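Local coordinates for protein RmpD (Hexulose-6-phosphate synthase) (Streptococcus mutans, PDB 3EXR) that is a TIM-barrel protein of the orotidine 5'-phosphate decarboxylase / HUMPS family, built as a closed parallel sheet wrapped in helices and assembled in two copies, at residues A63-A68 and D84-I89; I114-Y119 and A133-A138; N7-L12 and V190-A195. One frame throughout, in Å; residues are numbered along the deposited sequence.

Contact 1: A63-A68 and D84-I89; sequences ADTKCA and DWMTCI
The methyl end of M86 meets C67: CE lies 3.7 Å from C67 CB, in an apolar layer that also takes in A63 and C88. M86 leaves its backbone with CG anti to N (chi1 -169°) and bends only at its last torsion. Its flexible thioether thus runs past T65, which crosses it at about a right angle, with OG1 3.3 Å from M86 CG. V74 of helix 71-79 packs on both residues. Further along, A68 CB touches I89 CG2 at 3.6 Å, near the second subunit.

The strands run parallel, yet A63 pairs with M86 and C67 with C88, a beta bulge in 63-67. T87 O accepts a hydrogen bond from C67 N and a weak one from T65 OG1.

On the polar edge D64 and K66 close round T87, whose hydroxyl gives its proton to D64 OD1 (2.7 Å), on the anti lone pair, and accepts one from K66 N (2.9 Å). The bent K66 chain brings NZ to the syn lone pair of the same OD1 (2.8 Å), forming a salt bridge with D64. Threonine suits the place because one short hydroxyl both gives and accepts; with K66 it probably fixes how the D64 carboxylate is turned, and the K66 charge would offset the nearby E35 carboxylate.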
loop_
_atom_site.group_PDB
_atom_site.type_symbol
_atom_site.label_atom_id
_atom_site.label_comp_id
_atom_site.label_asym_id
_atom_site.label_seq_id
_atom_site.Cartn_x
_atom_site.Cartn_y
_atom_site.Cartn_z
ATOM N N ALA A 63 -12.146 1.846 -1.833
ATOM C CA ALA A 63 -10.901 1.627 -2.597
ATOM C C ALA A 63 -9.807 1.384 -1.547
ATOM O O ALA A 63 -9.334 2.313 -0.885
ATOM C CB ALA A 63 -10.578 2.829 -3.455
ATOM N N ASP A 64 -9.372 0.132 -1.430
ATOM C CA ASP A 64 -8.418 -0.257 -0.392
ATOM C C ASP A 64 -7.004 -0.077 -0.932
ATOM O O ASP A 64 -6.330 -1.041 -1.227
ATOM C CB ASP A 64 -8.715 -1.692 0.029
ATOM C CG ASP A 64 -7.786 -2.231 1.091
ATOM O OD1 ASP A 64 -7.159 -1.481 1.853
ATOM O OD2 ASP A 64 -7.666 -3.474 1.194
ATOM N N THR A 65 -6.563 1.175 -1.036
ATOM C CA THR A 65 -5.236 1.450 -1.590
ATOM C C THR A 65 -4.108 1.380 -0.557
ATOM O O THR A 65 -2.940 1.342 -0.922
ATOM C CB THR A 65 -5.161 2.847 -2.215
ATOM O OG1 THR A 65 -5.482 3.824 -1.223
ATOM C CG2 THR A 65 -6.180 3.005 -3.307
ATOM N N LYS A 66 -4.443 1.405 0.733
ATOM C CA LYS A 66 -3.439 1.419 1.803
ATOM C C LYS A 66 -2.397 2.490 1.497
ATOM O O LYS A 66 -1.180 2.290 1.633
ATOM C CB LYS A 66 -2.826 0.034 1.995
ATOM C CG LYS A 66 -3.846 -0.952 2.570
ATOM C CD LYS A 66 -3.240 -2.302 2.928
ATOM C CE LYS A 66 -4.221 -3.224 3.665
ATOM N NZ LYS A 66 -5.488 -3.519 2.899
ATOM N N CYS A 67 -2.919 3.632 1.054
ATOM C CA CYS A 67 -2.106 4.770 0.624
ATOM C C CYS A 67 -1.114 5.239 1.684
ATOM O O CYS A 67 -1.483 5.475 2.840
ATOM C CB CYS A 67 -3.027 5.904 0.209
ATOM S SG CYS A 67 -2.212 7.417 -0.154
ATOM N N ALA A 68 0.153 5.329 1.275
ATOM C CA ALA A 68 1.244 5.769 2.159
ATOM C C ALA A 68 1.758 7.167 1.846
ATOM O O ALA A 68 2.394 7.769 2.709
ATOM C CB ALA A 68 2.415 4.794 2.101
ATOM N N ASP A 84 -16.290 5.759 -2.176
ATOM C CA ASP A 84 -16.712 6.508 -0.989
ATOM C C ASP A 84 -15.621 6.601 0.074
ATOM O O ASP A 84 -15.327 7.687 0.592
ATOM C CB ASP A 84 -17.952 5.843 -0.390
ATOM C CG ASP A 84 -19.153 5.915 -1.322
ATOM O OD1 ASP A 84 -19.488 7.027 -1.830
ATOM O OD2 ASP A 84 -19.791 4.869 -1.543
ATOM N N TRP A 85 -15.021 5.454 0.390
ATOM C CA TRP A 85 -14.000 5.347 1.414
ATOM C C TRP A 85 -12.717 4.894 0.768
ATOM O O TRP A 85 -12.752 4.099 -0.148
ATOM C CB TRP A 85 -14.375 4.334 2.485
ATOM C CG TRP A 85 -15.650 4.663 3.207
ATOM C CD1 TRP A 85 -16.286 5.866 3.228
ATOM C CD2 TRP A 85 -16.447 3.770 3.997
ATOM N NE1 TRP A 85 -17.427 5.782 3.990
ATOM C CE2 TRP A 85 -17.550 4.508 4.476
ATOM C CE3 TRP A 85 -16.339 2.416 4.342
ATOM C CZ2 TRP A 85 -18.535 3.941 5.282
ATOM C CZ3 TRP A 85 -17.331 1.839 5.144
ATOM C CH2 TRP A 85 -18.415 2.603 5.596
ATOM N N MET A 86 -11.601 5.432 1.246
ATOM C CA MET A 86 -10.283 4.943 0.849
ATOM C C MET A 86 -9.449 4.650 2.092
ATOM O O MET A 86 -9.490 5.409 3.080
ATOM C CB MET A 86 -9.548 5.962 -0.016
ATOM C CG MET A 86 -8.304 5.386 -0.656
ATOM S SD MET A 86 -7.288 6.533 -1.579
ATOM C CE MET A 86 -6.399 7.426 -0.287
ATOM N N THR A 87 -8.661 3.578 2.041
ATOM C CA THR A 87 -7.722 3.306 3.117
ATOM C C THR A 87 -6.376 4.010 2.952
ATOM O O THR A 87 -5.811 4.107 1.845
ATOM C CB THR A 87 -7.487 1.788 3.324
ATOM O OG1 THR A 87 -6.964 1.200 2.132
ATOM C CG2 THR A 87 -8.807 1.048 3.665
ATOM N N CYS A 88 -5.834 4.465 4.085
ATOM C CA CYS A 88 -4.427 4.855 4.184
ATOM C C CYS A 88 -3.792 3.932 5.191
ATOM O O CYS A 88 -4.406 3.624 6.240
ATOM C CB CYS A 88 -4.276 6.272 4.717
ATOM S SG CYS A 88 -4.556 7.593 3.542
ATOM N N ILE A 89 -2.577 3.476 4.882
ATOM C CA ILE A 89 -1.796 2.712 5.844
ATOM C C ILE A 89 -1.460 3.641 7.023
ATOM O O ILE A 89 -1.289 4.848 6.856
ATOM C CB ILE A 89 -0.528 2.091 5.143
ATOM C CG1 ILE A 89 0.148 1.022 6.028
ATOM C CG2 ILE A 89 0.443 3.149 4.663
ATOM C CD1 ILE A 89 -0.754 -0.197 6.267
#

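Contact 2: I114-Y119 and A133-A138; sequences IQVELY and AGISQA
Two glutamine amides, Q115 and Q137, meet with their planes 79° apart. Q115 NE2 sends a nearly straight hydrogen bond to Q137 OE1 (2.8 Å), and the acceptor lies in the plane of the Q115 amide. Seen from Q137 the approach differs: the donor stands above the carbonyl plane, about 50° out of it. Both chains are extended beyond CG, and this length lets neighbouring strands join their amides well away from the backbone. The indole of W85 packs on both groups, F191 touches Q137, and E113 OE1 accepts from Q137 NE2, so both polar atoms of the Q137 amide have a hydrogen-bond partner.

Beneath the amides, V116 N bonds to Q137 O at 2.9 Å, and V116 pairs with A138 in a parallel bridge, with a CA-H...O contact of 3.3 Å from A138 CA to V116 O. The small methyl of A138 packs on L118 CD1. Before strand 137-141 begins, a water stands in for direct pairing: it donates to I114 O (2.8 Å) and accepts from S136 N (3.0 Å).

The opposite side from the glutamines is aliphatic. I135 sets CG2 against V116 CG2 (3.7 Å), and its CG1 and CD1 run obliquely past I114 CB. Their branched side chains give I114 and I135 a compact apolar surface against helix 94-107, which packs there through M97 on I135 and A100 and R101 on I114. G134, with positive phi, ends helix 124-132 in a Schellman motif and turns the chain back toward the sheet, while strand 85-89 flanks 114-117 along its other edge.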
loop_
_atom_site.group_PDB
_atom_site.type_symbol
_atom_site.label_atom_id
_atom_site.label_comp_id
_atom_site.label_asym_id
_atom_site.label_seq_id
_atom_site.Cartn_x
_atom_site.Cartn_y
_atom_site.Cartn_z
ATOM N N ILE A 114 -11.626 8.841 4.739
ATOM C CA ILE A 114 -10.420 8.044 4.881
ATOM C C ILE A 114 -10.586 7.071 6.058
ATOM O O ILE A 114 -11.237 7.376 7.084
ATOM C CB ILE A 114 -9.183 8.963 5.058
ATOM C CG1 ILE A 114 -9.081 9.935 3.881
ATOM C CG2 ILE A 114 -7.890 8.162 5.224
ATOM C CD1 ILE A 114 -8.991 9.317 2.519
ATOM N N GLN A 115 -10.019 5.879 5.875
ATOM C CA GLN A 115 -9.956 4.847 6.915
ATOM C C GLN A 115 -8.493 4.495 7.132
ATOM O O GLN A 115 -7.769 4.281 6.170
ATOM C CB GLN A 115 -10.683 3.578 6.454
ATOM C CG GLN A 115 -12.107 3.757 5.928
ATOM C CD GLN A 115 -12.710 2.432 5.511
ATOM O OE1 GLN A 115 -12.168 1.781 4.606
ATOM N NE2 GLN A 115 -13.775 1.987 6.213
ATOM N N VAL A 116 -8.079 4.373 8.391
ATOM C CA VAL A 116 -6.712 4.006 8.719
ATOM C C VAL A 116 -6.606 2.481 8.914
ATOM O O VAL A 116 -7.211 1.876 9.811
ATOM C CB VAL A 116 -6.194 4.690 9.978
ATOM C CG1 VAL A 116 -4.713 4.337 10.197
ATOM C CG2 VAL A 116 -6.322 6.211 9.867
ATOM N N GLU A 117 -5.780 1.872 8.070
ATOM C CA GLU A 117 -5.427 0.455 8.142
ATOM C C GLU A 117 -4.331 0.227 9.173
ATOM O O GLU A 117 -3.250 0.790 9.066
ATOM C CB GLU A 117 -4.994 -0.051 6.751
ATOM C CG GLU A 117 -6.174 -0.483 5.863
ATOM C CD GLU A 117 -6.748 -1.860 6.192
ATOM O OE1 GLU A 117 -6.307 -2.473 7.181
ATOM O OE2 GLU A 117 -7.641 -2.334 5.460
ATOM N N LEU A 118 -4.643 -0.569 10.191
ATOM C CA LEU A 118 -3.775 -0.751 11.356
ATOM C C LEU A 118 -2.868 -1.949 11.179
ATOM O O LEU A 118 -3.342 -3.090 11.177
ATOM C CB LEU A 118 -4.627 -0.878 12.623
ATOM C CG LEU A 118 -5.522 0.316 12.950
ATOM C CD1 LEU A 118 -6.385 0.010 14.152
ATOM C CD2 LEU A 118 -4.733 1.579 13.235
ATOM N N TYR A 119 -1.576 -1.658 10.963
ATOM C CA TYR A 119 -0.513 -2.654 10.859
ATOM C C TYR A 119 0.679 -2.236 11.704
ATOM O O TYR A 119 1.031 -1.057 11.762
ATOM C CB TYR A 119 -0.050 -2.814 9.406
ATOM C CG TYR A 119 -1.033 -3.605 8.558
ATOM C CD1 TYR A 119 -0.873 -4.969 8.363
ATOM C CD2 TYR A 119 -2.173 -3.004 8.015
ATOM C CE1 TYR A 119 -1.764 -5.694 7.608
ATOM C CE2 TYR A 119 -3.091 -3.732 7.275
ATOM C CZ TYR A 119 -2.877 -5.079 7.069
ATOM O OH TYR A 119 -3.761 -5.820 6.314
ATOM N N ALA A 133 -6.875 15.172 12.844
ATOM C CA ALA A 133 -6.773 15.453 11.403
ATOM C C ALA A 133 -8.087 15.200 10.657
ATOM O O ALA A 133 -8.132 15.341 9.425
ATOM C CB ALA A 133 -5.619 14.644 10.769
ATOM N N GLY A 134 -9.145 14.850 11.399
ATOM C CA GLY A 134 -10.502 14.639 10.880
ATOM C C GLY A 134 -10.775 13.245 10.339
ATOM O O GLY A 134 -11.725 13.031 9.627
ATOM N N ILE A 135 -9.924 12.301 10.700
ATOM C CA ILE A 135 -10.057 10.915 10.275
ATOM C C ILE A 135 -10.477 10.032 11.458
ATOM O O ILE A 135 -9.759 9.882 12.464
ATOM C CB ILE A 135 -8.747 10.451 9.606
ATOM C CG1 ILE A 135 -8.538 11.275 8.315
ATOM C CG2 ILE A 135 -8.762 8.924 9.316
ATOM C CD1 ILE A 135 -7.171 11.253 7.738
ATOM N N SER A 136 -11.638 9.410 11.312
ATOM C CA SER A 136 -12.270 8.744 12.455
ATOM C C SER A 136 -12.772 7.357 12.158
ATOM O O SER A 136 -13.681 6.888 12.815
ATOM C CB SER A 136 -13.384 9.623 13.036
ATOM O OG SER A 136 -14.431 9.817 12.122
ATOM N N GLN A 137 -12.174 6.707 11.152
ATOM C CA GLN A 137 -12.368 5.277 10.904
ATOM C C GLN A 137 -11.030 4.570 10.952
ATOM O O GLN A 137 -10.018 5.079 10.424
ATOM C CB GLN A 137 -13.005 5.025 9.540
ATOM C CG GLN A 137 -14.458 5.398 9.435
ATOM C CD GLN A 137 -15.119 4.703 8.254
ATOM O OE1 GLN A 137 -15.147 3.475 8.204
ATOM N NE2 GLN A 137 -15.670 5.480 7.315
ATOM N N ALA A 138 -11.032 3.389 11.550
ATOM C CA ALA A 138 -9.846 2.540 11.646
ATOM C C ALA A 138 -10.222 1.099 11.400
ATOM O O ALA A 138 -11.300 0.658 11.806
ATOM C CB ALA A 138 -9.196 2.682 12.997
HETATM O O HOH W 1 -12.892 9.150 8.559
#

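Contact 3: N7-L12 and V190-A195; sequences NLQVAL and VFTFIA
N7 opens the pairing, its backbone N donating to F191 O (3.0 Å) and its O accepting a bond from F193 N (2.9 Å). Its side chain runs alongside that of F191, and OD1 sits 3.7 Å above one face of the ring, offset toward the rim, with amide and ring planes 78° apart. OD1 is also 3.2 Å from T192 OG1, a weak contact whose proton is not settled. Asparagine thus offers a short polar side chain that reaches the threonine while its oxygen lies over the ring; the cation-pi contact of F191 with R170 may make an oxygen there more tolerable.

L8 turns to the other side of the sheet, where its CD1 approaches A195 CB at 4.2 Å and F212 of helix 205-220 packs on it; an aliphatic residue fits between sheet and helix. The side chain of Q9 returns to the face of N7, inside the barrel. Its N bonds to F193 O and its O takes a bond from A195 N at 2.8 Å. CG anti to the backbone N (chi1 171°) starts an extended chain that lies beside I194, NE2 3.7 Å from I194 CD1, while CB and OE1 touch the methyl of T192. E35 OE1 receives the NE2 hydrogen bond, giving this buried amide a polar partner.

V10 has a branched aliphatic side chain, suited to the face it shares with L8. Its backbone makes a CA-H...O contact with A195 O, as parallel strands do. A11 N then bonds to that same oxygen (2.8 Å), and its small CB rests on I194 CG2.

The register stays unbroken from N7-T192 to V10-A195. Strands 7-12 and 192-195 are first and eighth, so their parallel pairing closes the (beta/alpha)8 barrel characteristic of the TIM fold.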
loop_
_atom_site.group_PDB
_atom_site.type_symbol
_atom_site.label_atom_id
_atom_site.label_comp_id
_atom_site.label_asym_id
_atom_site.label_seq_id
_atom_site.Cartn_x
_atom_site.Cartn_y
_atom_site.Cartn_z
ATOM N N ASN A 7 -22.374 -2.627 9.783
ATOM C CA ASN A 7 -22.377 -2.942 8.372
ATOM C C ASN A 7 -21.789 -4.327 8.151
ATOM O O ASN A 7 -20.944 -4.780 8.916
ATOM C CB ASN A 7 -21.503 -1.946 7.603
ATOM C CG ASN A 7 -22.084 -0.547 7.523
ATOM O OD1 ASN A 7 -21.344 0.438 7.719
ATOM N ND2 ASN A 7 -23.371 -0.425 7.188
ATOM N N LEU A 8 -22.251 -4.992 7.094
ATOM C CA LEU A 8 -21.573 -6.115 6.514
ATOM C C LEU A 8 -20.846 -5.616 5.266
ATOM O O LEU A 8 -21.471 -5.094 4.343
ATOM C CB LEU A 8 -22.560 -7.210 6.112
ATOM C CG LEU A 8 -21.927 -8.366 5.320
ATOM C CD1 LEU A 8 -20.705 -8.981 6.010
ATOM C CD2 LEU A 8 -22.935 -9.430 4.998
ATOM N N GLN A 9 -19.535 -5.811 5.257
ATOM C CA GLN A 9 -18.670 -5.438 4.139
ATOM C C GLN A 9 -18.051 -6.689 3.553
ATOM O O GLN A 9 -17.646 -7.576 4.294
ATOM C CB GLN A 9 -17.613 -4.466 4.627
ATOM C CG GLN A 9 -16.528 -4.150 3.652
ATOM C CD GLN A 9 -15.673 -2.964 4.119
ATOM O OE1 GLN A 9 -16.181 -2.072 4.773
ATOM N NE2 GLN A 9 -14.399 -2.964 3.779
ATOM N N VAL A 10 -17.953 -6.736 2.222
ATOM C CA VAL A 10 -17.218 -7.812 1.554
ATOM C C VAL A 10 -15.953 -7.255 0.902
ATOM O O VAL A 10 -16.009 -6.270 0.165
ATOM C CB VAL A 10 -18.068 -8.572 0.481
ATOM C CG1 VAL A 10 -18.519 -7.643 -0.656
ATOM C CG2 VAL A 10 -17.293 -9.726 -0.094
ATOM N N ALA A 11 -14.829 -7.863 1.253
ATOM C CA ALA A 11 -13.543 -7.552 0.654
ATOM C C ALA A 11 -13.350 -8.443 -0.559
ATOM O O ALA A 11 -13.559 -9.659 -0.487
ATOM C CB ALA A 11 -12.421 -7.819 1.674
ATOM N N LEU A 12 -12.905 -7.833 -1.654
ATOM C CA LEU A 12 -12.512 -8.534 -2.884
ATOM C C LEU A 12 -11.001 -8.451 -3.054
ATOM O O LEU A 12 -10.453 -7.423 -3.465
ATOM C CB LEU A 12 -13.223 -7.955 -4.100
ATOM C CG LEU A 12 -14.706 -7.625 -3.937
ATOM C CD1 LEU A 12 -15.132 -6.662 -5.019
ATOM C CD2 LEU A 12 -15.527 -8.922 -3.933
ATOM N N VAL A 190 -19.153 -2.313 17.194
ATOM C CA VAL A 190 -18.419 -2.478 15.928
ATOM C C VAL A 190 -19.166 -1.720 14.836
ATOM O O VAL A 190 -20.381 -1.862 14.693
ATOM C CB VAL A 190 -18.304 -3.979 15.535
ATOM C CG1 VAL A 190 -17.743 -4.153 14.120
ATOM C CG2 VAL A 190 -17.465 -4.748 16.546
ATOM N N PHE A 191 -18.434 -0.949 14.032
ATOM C CA PHE A 191 -19.042 -0.153 12.953
ATOM C C PHE A 191 -19.332 -0.992 11.714
ATOM O O PHE A 191 -20.400 -0.885 11.129
ATOM C CB PHE A 191 -18.139 1.045 12.604
ATOM C CG PHE A 191 -18.559 1.798 11.361
ATOM C CD1 PHE A 191 -19.759 2.506 11.323
ATOM C CD2 PHE A 191 -17.734 1.832 10.247
ATOM C CE1 PHE A 191 -20.143 3.199 10.205
ATOM C CE2 PHE A 191 -18.123 2.555 9.110
ATOM C CZ PHE A 191 -19.328 3.231 9.098
ATOM N N THR A 192 -18.357 -1.818 11.336
ATOM C CA THR A 192 -18.434 -2.685 10.179
ATOM C C THR A 192 -17.702 -3.982 10.418
ATOM O O THR A 192 -16.592 -3.970 10.975
ATOM C CB THR A 192 -17.799 -1.998 8.946
ATOM O OG1 THR A 192 -18.520 -0.805 8.614
ATOM C CG2 THR A 192 -17.858 -2.920 7.718
ATOM N N PHE A 193 -18.312 -5.090 9.986
ATOM C CA PHE A 193 -17.648 -6.403 9.950
ATOM C C PHE A 193 -17.226 -6.668 8.490
ATOM O O PHE A 193 -18.072 -6.648 7.598
ATOM C CB PHE A 193 -18.586 -7.508 10.424
ATOM C CG PHE A 193 -18.844 -7.465 11.911
ATOM C CD1 PHE A 193 -17.922 -8.006 12.806
ATOM C CD2 PHE A 193 -19.979 -6.850 12.412
ATOM C CE1 PHE A 193 -18.160 -7.943 14.197
ATOM C CE2 PHE A 193 -20.215 -6.798 13.789
ATOM C CZ PHE A 193 -19.307 -7.340 14.668
ATOM N N ILE A 194 -15.934 -6.911 8.246
ATOM C CA ILE A 194 -15.426 -7.119 6.878
ATOM C C ILE A 194 -15.189 -8.612 6.673
ATOM O O ILE A 194 -14.286 -9.179 7.278
ATOM C CB ILE A 194 -14.104 -6.379 6.641
ATOM C CG1 ILE A 194 -14.232 -4.881 6.932
ATOM C CG2 ILE A 194 -13.631 -6.634 5.210
ATOM C CD1 ILE A 194 -12.877 -4.157 6.924
ATOM N N ALA A 195 -16.018 -9.232 5.839
ATOM C CA ALA A 195 -15.882 -10.623 5.475
ATOM C C ALA A 195 -15.278 -10.684 4.085
ATOM O O ALA A 195 -15.235 -9.682 3.371
ATOM C CB ALA A 195 -17.237 -11.326 5.503
#

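All three contacts lie in one eight-stranded barrel. Contacts 1 and 2 are successive along the chain, each within a beta-alpha-beta unit, and both are nested inside the long loop that contact 3 closes. Contacts 1 and 2 have centres about 9 Å apart and touch where strands 85-89 and 113-117 run side by side: C88 N lies 2.9 Å from Q115 O, a probable hydrogen bond. Contact 3 is centred about 15 Å from each of them, yet meets them inside the barrel. There W85 CH2 of contact 1 packs 3.5 Å from F191 CE2, and Q137 OE1 of contact 2 lies 3.2 Å from the same carbon, joining the seam to the fourth and sixth strands.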